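Local coordinates for protein putative phosphosugar isomerase (Clostridium difficile, PDB 3G68) that probably binds phosphorylated sugars through its paired SIS domains and may act as an isomerase, perhaps related to the sugar-isomerising half of glucosamine-6-phosphate synthase, at residues Ser208-Tyr220 against Met234-Phe246. Residues are numbered along the deposited sequence; the frame is centred on the assembly and turned at random.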
ATOM      1  N   SER B 208      20.312  46.529 -33.082  1.00  8.62           N
ATOM      2  CA  SER B 208      21.682  46.694 -32.539  1.00  9.73           C
ATOM      3  C   SER B 208      22.619  47.327 -33.573  1.00  8.99           C
ATOM      4  O   SER B 208      22.680  46.896 -34.714  1.00  8.74           O
ATOM      5  CB  SER B 208      22.297  45.370 -32.088  1.00  9.84           C
ATOM      6  OG  SER B 208      21.528  44.667 -31.133  1.00  8.00           O
ATOM      7  N   LYS B 209      23.283  48.393 -33.153  1.00  8.67           N
ATOM      8  CA  LYS B 209      24.234  49.152 -33.960  1.00  8.10           C
ATOM      9  C   LYS B 209      25.676  48.893 -33.491  1.00  8.15           C
ATOM     10  O   LYS B 209      26.554  48.801 -34.320  1.00  5.43           O
ATOM     11  CB  LYS B 209      23.936  50.639 -33.857  1.00 10.88           C
ATOM     12  CG  LYS B 209      22.615  51.045 -34.540  1.00 14.40           C
ATOM     13  CD  LYS B 209      22.283  52.488 -34.322  1.00 20.79           C
ATOM     14  CE  LYS B 209      20.972  52.863 -35.025  1.00 28.37           C
ATOM     15  NZ  LYS B 209      19.845  51.944 -34.646  1.00 34.56           N
ATOM     16  N   GLU B 210      25.903  48.852 -32.175  1.00  6.16           N
ATOM     17  CA  GLU B 210      27.225  48.522 -31.606  1.00  7.94           C
ATOM     18  C   GLU B 210      27.018  48.076 -30.192  1.00  7.10           C
ATOM     19  O   GLU B 210      26.182  48.660 -29.448  1.00  8.09           O
ATOM     20  CB  GLU B 210      28.218  49.684 -31.747  1.00 10.27           C
ATOM     21  CG  GLU B 210      27.840  50.993 -31.110  1.00 11.87           C
ATOM     22  CD  GLU B 210      28.338  51.151 -29.694  1.00 15.54           C
ATOM     23  OE1 GLU B 210      28.863  50.166 -29.148  1.00 13.36           O
ATOM     24  OE2 GLU B 210      28.204  52.293 -29.123  1.00 12.45           O
ATOM     25  N   ILE B 211      27.757  47.051 -29.810  1.00  8.19           N
ATOM     26  CA  ILE B 211      27.566  46.419 -28.515  1.00  7.25           C
ATOM     27  C   ILE B 211      28.841  46.360 -27.686  1.00  7.69           C
ATOM     28  O   ILE B 211      29.934  46.186 -28.211  1.00  7.75           O
ATOM     29  CB  ILE B 211      27.084  44.947 -28.714  1.00  7.74           C
ATOM     30  CG1 ILE B 211      25.780  44.876 -29.524  1.00  7.23           C
ATOM     31  CG2 ILE B 211      26.882  44.243 -27.348  1.00  5.20           C
ATOM     32  CD1 ILE B 211      25.411  43.476 -30.028  1.00  6.36           C
ATOM     33  N   ARG B 212      28.687  46.478 -26.375  1.00  7.60           N
ATOM     34  CA  ARG B 212      29.763  46.257 -25.435  1.00  7.99           C
ATOM     35  C   ARG B 212      29.222  45.311 -24.353  1.00  9.35           C
ATOM     36  O   ARG B 212      28.058  45.387 -24.008  1.00 10.40           O
ATOM     37  CB  ARG B 212      30.277  47.575 -24.834  1.00  7.11           C
ATOM     38  CG  ARG B 212      31.014  48.393 -25.858  1.00 11.03           C
ATOM     39  CD  ARG B 212      31.672  49.585 -25.199  1.00 11.29           C
ATOM     40  NE  ARG B 212      32.362  50.396 -26.186  1.00  9.34           N
ATOM     41  CZ  ARG B 212      31.790  51.336 -26.911  1.00  6.59           C
ATOM     42  NH1 ARG B 212      30.501  51.656 -26.755  1.00 13.97           N
ATOM     43  NH2 ARG B 212      32.522  51.997 -27.803  1.00 12.26           N
ATOM     44  N   ILE B 213      30.028  44.363 -23.909  1.00  9.33           N
ATOM     45  CA  ILE B 213      29.640  43.428 -22.840  1.00 10.08           C
ATOM     46  C   ILE B 213      30.557  43.763 -21.664  1.00 10.19           C
ATOM     47  O   ILE B 213      31.766  43.938 -21.855  1.00  9.56           O
ATOM     48  CB  ILE B 213      29.823  41.947 -23.232  1.00 11.28           C
ATOM     49  CG1 ILE B 213      29.067  41.640 -24.517  1.00 11.28           C
ATOM     50  CG2 ILE B 213      29.337  41.019 -22.089  1.00  6.91           C
ATOM     51  CD1 ILE B 213      29.335  40.209 -25.045  1.00 12.87           C
ATOM     52  N   ILE B 214      29.978  43.893 -20.466  1.00 10.21           N
ATOM     53  CA  ILE B 214      30.750  44.159 -19.252  1.00 11.26           C
ATOM     54  C   ILE B 214      30.560  42.949 -18.337  1.00 12.05           C
ATOM     55  O   ILE B 214      29.408  42.605 -17.999  1.00  9.67           O
ATOM     56  CB  ILE B 214      30.285  45.432 -18.527  1.00  9.02           C
ATOM     57  CG1 ILE B 214      30.247  46.623 -19.488  1.00 10.52           C
ATOM     58  CG2 ILE B 214      31.162  45.709 -17.300  1.00  9.72           C
ATOM     59  CD1 ILE B 214      29.745  47.881 -18.857  1.00  6.94           C
ATOM     60  N   GLY B 215      31.668  42.282 -17.992  1.00 10.48           N
ATOM     61  CA  GLY B 215      31.653  41.084 -17.138  1.00 10.76           C
ATOM     62  C   GLY B 215      32.520  41.219 -15.893  1.00 12.10           C
ATOM     63  O   GLY B 215      33.306  42.155 -15.762  1.00 12.50           O
ATOM     64  N   HIS B 216      32.352  40.272 -14.971  1.00 12.14           N
ATOM     65  CA  HIS B 216      33.206  40.161 -13.801  1.00 13.74           C
ATOM     66  C   HIS B 216      34.491  39.412 -14.213  1.00 11.21           C
ATOM     67  O   HIS B 216      34.458  38.614 -15.150  1.00 11.51           O
ATOM     68  CB  HIS B 216      32.484  39.384 -12.684  1.00 13.19           C
ATOM     69  CG  HIS B 216      33.253  39.323 -11.397  1.00 15.57           C
ATOM     70  ND1 HIS B 216      34.155  38.324 -11.125  1.00 10.38           N
ATOM     71  CD2 HIS B 216      33.273  40.149 -10.325  1.00 12.78           C
ATOM     72  CE1 HIS B 216      34.682  38.520  -9.930  1.00 16.35           C
ATOM     73  NE2 HIS B 216      34.165  39.621  -9.423  1.00 13.49           N
ATOM     74  N   SER B 217      35.601  39.628 -13.491  1.00 10.08           N
ATOM     75  CA  SER B 217      36.862  38.940 -13.801  1.00 10.22           C
ATOM     76  C   SER B 217      36.753  37.400 -13.839  1.00 10.84           C
ATOM     77  O   SER B 217      37.459  36.756 -14.610  1.00  9.47           O
ATOM     78  CB  SER B 217      37.988  39.354 -12.829  1.00 12.66           C
ATOM     79  OG  SER B 217      37.603  39.213 -11.477  1.00 10.06           O
ATOM     80  N   ASP B 218      35.859  36.822 -13.036  1.00 10.62           N
ATOM     81  CA  ASP B 218      35.658  35.367 -12.981  1.00 10.86           C
ATOM     82  C   ASP B 218      35.154  34.787 -14.302  1.00 11.26           C
ATOM     83  O   ASP B 218      35.358  33.589 -14.552  1.00 12.69           O
ATOM     84  CB  ASP B 218      34.691  34.965 -11.850  1.00 10.31           C
ATOM     85  CG  ASP B 218      35.242  35.234 -10.471  1.00 16.18           C
ATOM     86  OD1 ASP B 218      36.485  35.339 -10.315  1.00 21.70           O
ATOM     87  OD2 ASP B 218      34.417  35.314  -9.547  1.00 12.12           O
ATOM     88  N   ILE B 219      34.527  35.638 -15.130  1.00 10.03           N
ATOM     89  CA  ILE B 219      34.035  35.253 -16.441  1.00 10.72           C
ATOM     90  C   ILE B 219      34.662  36.120 -17.559  1.00 10.98           C
ATOM     91  O   ILE B 219      34.091  36.295 -18.617  1.00 10.39           O
ATOM     92  CB  ILE B 219      32.474  35.202 -16.488  1.00 11.56           C
ATOM     93  CG1 ILE B 219      31.858  36.511 -16.012  1.00 11.88           C
ATOM     94  CG2 ILE B 219      31.992  33.949 -15.680  1.00  7.59           C
ATOM     95  CD1 ILE B 219      30.309  36.679 -16.349  1.00 10.30           C
ATOM     96  N   TYR B 220      35.883  36.602 -17.342  1.00 11.01           N
ATOM     97  CA  TYR B 220      36.543  37.431 -18.356  1.00  9.16           C
ATOM     98  C   TYR B 220      36.718  36.707 -19.721  1.00  9.58           C
ATOM     99  O   TYR B 220      36.383  37.249 -20.754  1.00  9.81           O
ATOM    100  CB  TYR B 220      37.884  37.960 -17.806  1.00 10.53           C
ATOM    101  CG  TYR B 220      38.609  38.850 -18.780  1.00 10.46           C
ATOM    102  CD1 TYR B 220      38.008  39.995 -19.268  1.00 14.85           C
ATOM    103  CD2 TYR B 220      39.892  38.526 -19.222  1.00 10.09           C
ATOM    104  CE1 TYR B 220      38.673  40.813 -20.167  1.00 17.58           C
ATOM    105  CE2 TYR B 220      40.557  39.313 -20.131  1.00 11.42           C
ATOM    106  CZ  TYR B 220      39.954  40.457 -20.597  1.00 14.66           C
ATOM    107  OH  TYR B 220      40.620  41.234 -21.505  1.00 18.78           O
HETATM  108  N   MSE B 234      26.534  39.208 -35.751  1.00  8.81           N
HETATM  109  CA  MSE B 234      25.789  40.472 -35.880  1.00  9.74           C
HETATM  110  C   MSE B 234      26.502  41.423 -36.835  1.00  9.02           C
HETATM  111  O   MSE B 234      25.896  42.376 -37.359  1.00  8.32           O
HETATM  112  CB  MSE B 234      25.626  41.142 -34.518  1.00  8.55           C
HETATM  113  CG  MSE B 234      24.920  40.297 -33.480  1.00 10.93           C
HETATM  114 SE   MSE B 234      23.011  40.187 -33.812  0.75 12.65          SE
HETATM  115  CE  MSE B 234      22.559  42.021 -33.315  1.00 11.02           C
ATOM    116  N   ARG B 235      27.805  41.207 -37.028  1.00  9.52           N
ATOM    117  CA  ARG B 235      28.629  41.971 -37.979  1.00 10.56           C
ATOM    118  C   ARG B 235      28.612  43.488 -37.803  1.00  9.28           C
ATOM    119  O   ARG B 235      28.411  44.262 -38.750  1.00 10.16           O
ATOM    120  CB  ARG B 235      28.271  41.540 -39.382  1.00 11.40           C
ATOM    121  CG  ARG B 235      28.629  40.091 -39.478  1.00 13.58           C
ATOM    122  CD  ARG B 235      28.260  39.446 -40.677  1.00 15.38           C
ATOM    123  NE  ARG B 235      28.531  38.035 -40.486  1.00 17.81           N
ATOM    124  CZ  ARG B 235      28.245  37.087 -41.368  1.00 20.97           C
ATOM    125  NH1 ARG B 235      27.699  37.382 -42.542  1.00 20.43           N
ATOM    126  NH2 ARG B 235      28.528  35.829 -41.053  1.00 21.86           N
ATOM    127  N   ILE B 236      28.840  43.859 -36.555  1.00 10.21           N
ATOM    128  CA  ILE B 236      28.899  45.236 -36.101  1.00 10.14           C
ATOM    129  C   ILE B 236      30.010  45.278 -35.066  1.00 10.55           C
ATOM    130  O   ILE B 236      30.502  44.219 -34.643  1.00 10.67           O
ATOM    131  CB  ILE B 236      27.541  45.689 -35.449  1.00 10.97           C
ATOM    132  CG1 ILE B 236      27.180  44.797 -34.257  1.00 12.64           C
ATOM    133  CG2 ILE B 236      26.426  45.750 -36.512  1.00 13.76           C
ATOM    134  CD1 ILE B 236      25.871  45.182 -33.560  1.00 10.30           C
ATOM    135  N   PRO B 237      30.392  46.478 -34.627  1.00  7.26           N
ATOM    136  CA  PRO B 237      31.390  46.512 -33.567  1.00  9.15           C
ATOM    137  C   PRO B 237      30.920  45.902 -32.267  1.00  9.79           C
ATOM    138  O   PRO B 237      29.829  46.256 -31.758  1.00 11.28           O
ATOM    139  CB  PRO B 237      31.677  48.006 -33.390  1.00  8.06           C
ATOM    140  CG  PRO B 237      31.347  48.585 -34.718  1.00  6.99           C
ATOM    141  CD  PRO B 237      30.096  47.843 -35.100  1.00  8.70           C
ATOM    142  N   VAL B 238      31.722  44.976 -31.748  1.00  9.78           N
ATOM    143  CA  VAL B 238      31.442  44.346 -30.438  1.00 11.03           C
ATOM    144  C   VAL B 238      32.725  44.127 -29.660  1.00 10.07           C
ATOM    145  O   VAL B 238      33.669  43.564 -30.168  1.00 10.65           O
ATOM    146  CB  VAL B 238      30.687  43.000 -30.497  1.00  9.08           C
ATOM    147  CG1 VAL B 238      30.179  42.643 -29.071  1.00  7.61           C
ATOM    148  CG2 VAL B 238      29.513  43.067 -31.466  1.00  7.35           C
ATOM    149  N   THR B 239      32.761  44.610 -28.433  1.00  8.24           N
ATOM    150  CA  THR B 239      33.926  44.429 -27.581  1.00  9.43           C
ATOM    151  C   THR B 239      33.483  44.046 -26.177  1.00  9.38           C
ATOM    152  O   THR B 239      32.468  44.531 -25.686  1.00  9.42           O
ATOM    153  CB  THR B 239      34.766  45.703 -27.561  1.00  9.02           C
ATOM    154  OG1 THR B 239      35.090  46.045 -28.917  1.00 15.70           O
ATOM    155  CG2 THR B 239      36.061  45.476 -26.785  1.00 13.17           C
ATOM    156  N   GLY B 240      34.252  43.164 -25.532  1.00 11.17           N
ATOM    157  CA  GLY B 240      33.983  42.713 -24.151  1.00 10.23           C
ATOM    158  C   GLY B 240      34.995  43.318 -23.208  1.00 11.22           C
ATOM    159  O   GLY B 240      36.163  43.502 -23.587  1.00 10.99           O
ATOM    160  N   TYR B 241      34.562  43.638 -21.988  1.00  9.51           N
ATOM    161  CA  TYR B 241      35.420  44.278 -20.981  1.00 11.82           C
ATOM    162  C   TYR B 241      35.162  43.727 -19.596  1.00 12.41           C
ATOM    163  O   TYR B 241      34.014  43.417 -19.252  1.00 11.73           O
ATOM    164  CB  TYR B 241      35.064  45.773 -20.861  1.00 12.20           C
ATOM    165  CG  TYR B 241      35.183  46.546 -22.152  1.00 14.51           C
ATOM    166  CD1 TYR B 241      34.110  46.598 -23.044  1.00 14.00           C
ATOM    167  CD2 TYR B 241      36.344  47.191 -22.496  1.00 15.99           C
ATOM    168  CE1 TYR B 241      34.191  47.296 -24.232  1.00 11.63           C
ATOM    169  CE2 TYR B 241      36.445  47.900 -23.716  1.00 17.23           C
ATOM    170  CZ  TYR B 241      35.352  47.930 -24.577  1.00 15.95           C
ATOM    171  OH  TYR B 241      35.420  48.603 -25.754  1.00 16.15           O
ATOM    172  N   GLU B 242      36.220  43.621 -18.788  1.00 14.61           N
ATOM    173  CA  GLU B 242      36.031  43.349 -17.349  1.00 13.74           C
ATOM    174  C   GLU B 242      35.504  44.683 -16.735  1.00 14.19           C
ATOM    175  O   GLU B 242      35.767  45.775 -17.261  1.00 14.07           O
ATOM    176  CB  GLU B 242      37.328  42.799 -16.721  1.00 14.61           C
ATOM    177  CG  GLU B 242      37.314  42.544 -15.181  1.00 14.56           C
ATOM    178  CD  GLU B 242      37.552  43.798 -14.363  1.00 18.64           C
ATOM    179  OE1 GLU B 242      38.239  44.703 -14.863  1.00 17.86           O
ATOM    180  OE2 GLU B 242      37.038  43.904 -13.232  1.00 13.82           O
ATOM    181  N   PHE B 243      34.761  44.590 -15.631  1.00 11.51           N
ATOM    182  CA  PHE B 243      34.097  45.728 -14.982  1.00 12.72           C
ATOM    183  C   PHE B 243      35.010  46.917 -14.667  1.00 14.23           C
ATOM    184  O   PHE B 243      34.730  48.058 -15.052  1.00 12.46           O
ATOM    185  CB  PHE B 243      33.425  45.240 -13.681  1.00 12.86           C
ATOM    186  CG  PHE B 243      32.473  46.208 -13.079  1.00 13.63           C
ATOM    187  CD1 PHE B 243      32.916  47.172 -12.187  1.00 14.70           C
ATOM    188  CD2 PHE B 243      31.126  46.163 -13.387  1.00 19.04           C
ATOM    189  CE1 PHE B 243      32.026  48.091 -11.622  1.00 16.10           C
ATOM    190  CE2 PHE B 243      30.231  47.075 -12.805  1.00 14.17           C
ATOM    191  CZ  PHE B 243      30.698  48.038 -11.927  1.00 17.66           C
ATOM    192  N   GLU B 244      36.091  46.637 -13.954  1.00 15.52           N
ATOM    193  CA  GLU B 244      37.072  47.677 -13.627  1.00 18.07           C
ATOM    194  C   GLU B 244      37.691  48.349 -14.844  1.00 17.98           C
ATOM    195  O   GLU B 244      37.805  49.577 -14.848  1.00 18.86           O
ATOM    196  CB  GLU B 244      38.171  47.173 -12.701  1.00 19.67           C
ATOM    197  CG  GLU B 244      37.953  47.525 -11.251  1.00 26.18           C
ATOM    198  CD  GLU B 244      38.079  48.992 -10.982  1.00 27.99           C
ATOM    199  OE1 GLU B 244      37.356  49.460 -10.095  1.00 34.18           O
ATOM    200  OE2 GLU B 244      38.863  49.694 -11.655  1.00 33.94           O
ATOM    201  N   GLU B 245      38.090  47.565 -15.846  1.00 18.21           N
ATOM    202  CA  GLU B 245      38.707  48.140 -17.041  1.00 19.98           C
ATOM    203  C   GLU B 245      37.737  49.032 -17.809  1.00 17.63           C
ATOM    204  O   GLU B 245      38.150  50.052 -18.371  1.00 18.01           O
ATOM    205  CB  GLU B 245      39.349  47.101 -17.969  1.00 21.20           C
ATOM    206  CG  GLU B 245      38.406  46.134 -18.642  1.00 25.98           C
ATOM    207  CD  GLU B 245      38.934  45.526 -19.935  1.00 24.36           C
ATOM    208  OE1 GLU B 245      39.413  46.284 -20.816  1.00 32.13           O
ATOM    209  OE2 GLU B 245      38.790  44.291 -20.086  1.00 18.19           O
ATOM    210  N   PHE B 246      36.448  48.693 -17.796  1.00 14.03           N
ATOM    211  CA  PHE B 246      35.454  49.543 -18.448  1.00 12.82           C
ATOM    212  C   PHE B 246      35.454  50.937 -17.798  1.00 12.88           C
ATOM    213  O   PHE B 246      35.316  51.948 -18.463  1.00 13.20           O
ATOM    214  CB  PHE B 246      34.067  48.919 -18.364  1.00 11.10           C
ATOM    215  CG  PHE B 246      33.009  49.722 -19.036  1.00 10.46           C
ATOM    216  CD1 PHE B 246      32.324  50.715 -18.342  1.00 11.33           C
ATOM    217  CD2 PHE B 246      32.676  49.476 -20.372  1.00 12.75           C
ATOM    218  CE1 PHE B 246      31.334  51.436 -18.960  1.00 11.06           C
ATOM    219  CE2 PHE B 246      31.690  50.200 -21.020  1.00  9.07           C
ATOM    220  CZ  PHE B 246      30.997  51.178 -20.315  1.00 12.73           C
TER
HETATM  221  O   HOH W   1      34.840  50.129 -28.448  1.00 11.31           O
HETATM  222  O   HOH W   2      35.589  42.159 -12.013  1.00 17.61           O
HETATM  223  O   HOH W   3      39.382  43.372 -22.520  1.00 37.25           O
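Ile214 lays its CD1 squarely over one face of the Phe246 ring, a CH-pi contact with the methyl 3.5 Å from the ring centroid. With CG1 anti to the carbonyl carbon (chi1 -52°), its longer branch reaches Phe246 while CG2 packs against Phe243, and helix 271-279 covers this patch. On the sheet face that carries Ile214, the methylenes of Arg212 slant across Tyr241, CD 3.5 Å from CE1; its guanidinium meets a water shared with Tyr241 OH and the carboxylate of Glu210, whose OE2 also bonds Ser258 OG. Strands 210-215 and 238-242 run parallel, the latter outermost in the sheet of this chain, bonded from Ile211 N to Pro237 O (3.0 Å) through Gly215 N to Tyr241 O (2.9 Å). On the opposite face of the sheet, Ile211 CB meets Val238 CG1 at 3.9 Å, beta-branched residues, which favour extended backbone; Ile213 and Val238 pack against helix 220-234, the connection of a beta-alpha-beta crossover. Glu242 and Glu245 form a capping box, Glu245 N donating to Glu242 OE1 (3.0 Å); Tyr220 CD1 packs on Glu242 CB (3.8 Å), and a water links Tyr220 OH to Glu245 OE2. Apolar packing and backbone bonds thus join the strands, with water-mediated polar links at the rim.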